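Local coordinates for protein beta-2-microglobulin (PDB 6LBE) that probably serves as the light chain of a fish MHC class I molecule, pairing with the heavy chain in peptide presentation, at residues V10-P15 with K20-I25. Residues are numbered along the deposited sequence; the frame is centred on the assembly and turned at random.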
ATOM      1  N   VAL B  10       8.666  12.045   1.560  1.00 15.69           N
ATOM      2  CA  VAL B  10      10.060  11.629   1.673  1.00 13.76           C
ATOM      3  C   VAL B  10      10.411  11.523   3.150  1.00 15.18           C
ATOM      4  O   VAL B  10      10.231  12.483   3.909  1.00 12.67           O
ATOM      5  CB  VAL B  10      11.008  12.622   0.974  1.00 15.51           C
ATOM      6  CG1 VAL B  10      12.336  11.946   0.642  1.00 14.43           C
ATOM      7  CG2 VAL B  10      10.356  13.237  -0.254  1.00 13.46           C
ATOM      8  N   TYR B  11      10.930  10.369   3.551  1.00 15.58           N
ATOM      9  CA  TYR B  11      11.313  10.144   4.938  1.00 12.27           C
ATOM     10  C   TYR B  11      12.394   9.076   4.985  1.00 12.71           C
ATOM     11  O   TYR B  11      12.681   8.403   3.987  1.00 12.82           O
ATOM     12  CB  TYR B  11      10.118   9.721   5.795  1.00 10.97           C
ATOM     13  CG  TYR B  11       9.295   8.582   5.228  1.00 10.48           C
ATOM     14  CD1 TYR B  11       8.307   8.820   4.277  1.00 11.71           C
ATOM     15  CD2 TYR B  11       9.495   7.270   5.647  1.00 10.85           C
ATOM     16  CE1 TYR B  11       7.533   7.786   3.761  1.00 11.58           C
ATOM     17  CE2 TYR B  11       8.732   6.220   5.132  1.00 11.28           C
ATOM     18  CZ  TYR B  11       7.746   6.490   4.192  1.00 12.57           C
ATOM     19  OH  TYR B  11       6.970   5.475   3.687  1.00  9.25           O
ATOM     20  N   SER B  12      12.983   8.922   6.170  1.00 12.33           N
ATOM     21  CA  SER B  12      13.949   7.877   6.458  1.00 11.38           C
ATOM     22  C   SER B  12      13.311   6.795   7.319  1.00 11.56           C
ATOM     23  O   SER B  12      12.367   7.050   8.071  1.00 13.80           O
ATOM     24  CB  SER B  12      15.174   8.456   7.157  1.00 14.62           C
ATOM     25  OG  SER B  12      14.814   9.479   8.069  1.00 20.64           O
ATOM     26  N   ARG B  13      13.810   5.567   7.178  1.00 11.22           N
ATOM     27  CA  ARG B  13      13.275   4.472   7.980  1.00 13.14           C
ATOM     28  C   ARG B  13      13.463   4.748   9.474  1.00 16.76           C
ATOM     29  O   ARG B  13      12.506   4.713  10.251  1.00 15.83           O
ATOM     30  CB  ARG B  13      13.943   3.161   7.589  1.00 12.30           C
ATOM     31  CG  ARG B  13      13.554   2.025   8.491  1.00 13.67           C
ATOM     32  CD  ARG B  13      14.512   0.871   8.369  1.00 15.44           C
ATOM     33  NE  ARG B  13      13.855  -0.401   8.646  1.00 23.39           N
ATOM     34  CZ  ARG B  13      13.512  -0.808   9.863  1.00 19.01           C
ATOM     35  NH1 ARG B  13      13.772  -0.035  10.903  1.00 15.64           N
ATOM     36  NH2 ARG B  13      12.914  -1.985  10.041  1.00 21.04           N
ATOM     37  N   ASN B  14      14.688   5.024   9.887  1.00 17.70           N
ATOM     38  CA  ASN B  14      15.036   5.466  11.224  1.00 16.19           C
ATOM     39  C   ASN B  14      15.187   6.985  11.272  1.00 19.03           C
ATOM     40  O   ASN B  14      15.377   7.634  10.235  1.00 16.10           O
ATOM     41  CB  ASN B  14      16.342   4.805  11.664  1.00 17.74           C
ATOM     42  CG  ASN B  14      16.284   3.300  11.592  1.00 15.53           C
ATOM     43  OD1 ASN B  14      15.252   2.693  11.873  1.00 20.27           O
ATOM     44  ND2 ASN B  14      17.393   2.688  11.222  1.00 14.40           N
ATOM     45  N   PRO B  15      15.112   7.580  12.468  1.00 19.28           N
ATOM     46  CA  PRO B  15      15.293   9.034  12.602  1.00 17.08           C
ATOM     47  C   PRO B  15      16.562   9.533  11.928  1.00 18.07           C
ATOM     48  O   PRO B  15      17.630   8.929  12.026  1.00 19.37           O
ATOM     49  CB  PRO B  15      15.351   9.242  14.118  1.00 15.14           C
ATOM     50  CG  PRO B  15      14.478   8.149  14.655  1.00 15.88           C
ATOM     51  CD  PRO B  15      14.751   6.958  13.758  1.00 18.35           C
ATOM     52  N   LYS B  20      24.708   8.225  10.573  1.00 15.41           N
ATOM     53  CA  LYS B  20      24.221   6.875  10.833  1.00 16.36           C
ATOM     54  C   LYS B  20      23.576   6.299   9.574  1.00 16.64           C
ATOM     55  O   LYS B  20      22.698   6.929   8.978  1.00 19.20           O
ATOM     56  CB  LYS B  20      23.236   6.879  12.007  1.00 20.14           C
ATOM     57  CG  LYS B  20      23.693   6.073  13.240  1.00 34.15           C
ATOM     58  CD  LYS B  20      24.683   6.853  14.143  1.00 45.06           C
ATOM     59  CE  LYS B  20      25.678   5.922  14.879  1.00 41.04           C
ATOM     60  NZ  LYS B  20      26.689   6.678  15.696  1.00 34.51           N
ATOM     61  N   ALA B  21      24.018   5.111   9.164  1.00 17.25           N
ATOM     62  CA  ALA B  21      23.451   4.467   7.984  1.00 17.34           C
ATOM     63  C   ALA B  21      21.967   4.219   8.196  1.00 15.33           C
ATOM     64  O   ALA B  21      21.535   3.841   9.285  1.00 19.81           O
ATOM     65  CB  ALA B  21      24.170   3.148   7.670  1.00  8.92           C
ATOM     66  N   ASN B  22      21.191   4.424   7.137  1.00 15.68           N
ATOM     67  CA  ASN B  22      19.750   4.555   7.230  1.00 13.37           C
ATOM     68  C   ASN B  22      19.178   4.210   5.856  1.00 17.72           C
ATOM     69  O   ASN B  22      19.917   3.868   4.923  1.00 16.90           O
ATOM     70  CB  ASN B  22      19.425   6.017   7.557  1.00 15.24           C
ATOM     71  CG  ASN B  22      18.058   6.200   8.148  1.00 15.44           C
ATOM     72  OD1 ASN B  22      17.130   5.481   7.810  1.00 13.33           O
ATOM     73  ND2 ASN B  22      17.918   7.186   9.025  1.00 15.38           N
ATOM     74  N   VAL B  23      17.855   4.310   5.719  1.00 17.09           N
ATOM     75  CA  VAL B  23      17.194   4.008   4.453  1.00 14.32           C
ATOM     76  C   VAL B  23      16.320   5.193   4.056  1.00 16.86           C
ATOM     77  O   VAL B  23      15.409   5.575   4.801  1.00 15.35           O
ATOM     78  CB  VAL B  23      16.348   2.725   4.516  1.00 15.25           C
ATOM     79  CG1 VAL B  23      15.614   2.522   3.178  1.00 13.90           C
ATOM     80  CG2 VAL B  23      17.218   1.531   4.856  1.00 12.22           C
ATOM     81  N   LEU B  24      16.594   5.769   2.881  1.00 17.39           N
ATOM     82  CA  LEU B  24      15.776   6.836   2.313  1.00 15.50           C
ATOM     83  C   LEU B  24      14.571   6.243   1.584  1.00 11.58           C
ATOM     84  O   LEU B  24      14.723   5.323   0.782  1.00 13.25           O
ATOM     85  CB  LEU B  24      16.622   7.673   1.351  1.00 14.00           C
ATOM     86  CG  LEU B  24      15.955   8.918   0.773  1.00 14.68           C
ATOM     87  CD1 LEU B  24      15.509   9.865   1.929  1.00 14.20           C
ATOM     88  CD2 LEU B  24      16.864   9.614  -0.229  1.00 11.16           C
ATOM     89  N   ILE B  25      13.379   6.769   1.846  1.00 12.88           N
ATOM     90  CA  ILE B  25      12.138   6.189   1.329  1.00 12.24           C
ATOM     91  C   ILE B  25      11.256   7.281   0.726  1.00 11.82           C
ATOM     92  O   ILE B  25      11.058   8.336   1.339  1.00 13.54           O
ATOM     93  CB  ILE B  25      11.367   5.436   2.430  1.00 14.53           C
ATOM     94  CG1 ILE B  25      12.194   4.265   2.981  1.00 12.88           C
ATOM     95  CG2 ILE B  25      10.010   4.985   1.920  1.00 11.85           C
ATOM     96  CD1 ILE B  25      11.730   3.788   4.326  1.00 11.02           C
TER
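Tyr11 and Ile25 form an antiparallel hydrogen-bonded pair where strand 7-12 runs beside strand 22-29, the short segment axes lying 4.8 Å apart at 166°. Tyr11 N donates to Ile25 O at 3.0 Å, and Ile25 N returns a bond to Tyr11 O. Ser12 and Leu24 follow as a non-hydrogen-bonded pair; beyond the regular strand, Arg13 N still reaches Val23 O (2.9 Å). There the chain bends away, and the amide of Asn22 takes over from the backbone. CG anti to its own N (chi1 -160°) carries that amide across to the backbone of Asn14: Asn22 ND2 donates to Asn14 O at 2.8 Å, almost straight (178°) and in the amide plane, although it approaches from above the carbonyl plane, while Asn22 OD1 accepts from Asn14 N at 3.2 Å. Ser12 OG also donates to Asn14 O, giving that oxygen two donors. On the sheet face of Tyr11 and Ile25, Ile25 CB sits over one face of the Tyr11 ring, 4.2 Å from the centroid, and CG2 lies against CZ. Tyr11 OH bonds to the backbone of the partner protein chain, and Arg13 NH2 makes a salt bridge to an acidic side chain of that same chain. On the other face Val10 CG1 meets Leu24 CD1 (4.0 Å), near Trp95. The two-way bonding of the Asn22 amide should fix its rotation and prolongs the pairing of this immunoglobulin C1-set hairpin past its last bridge, close to residues that bind the partner chain.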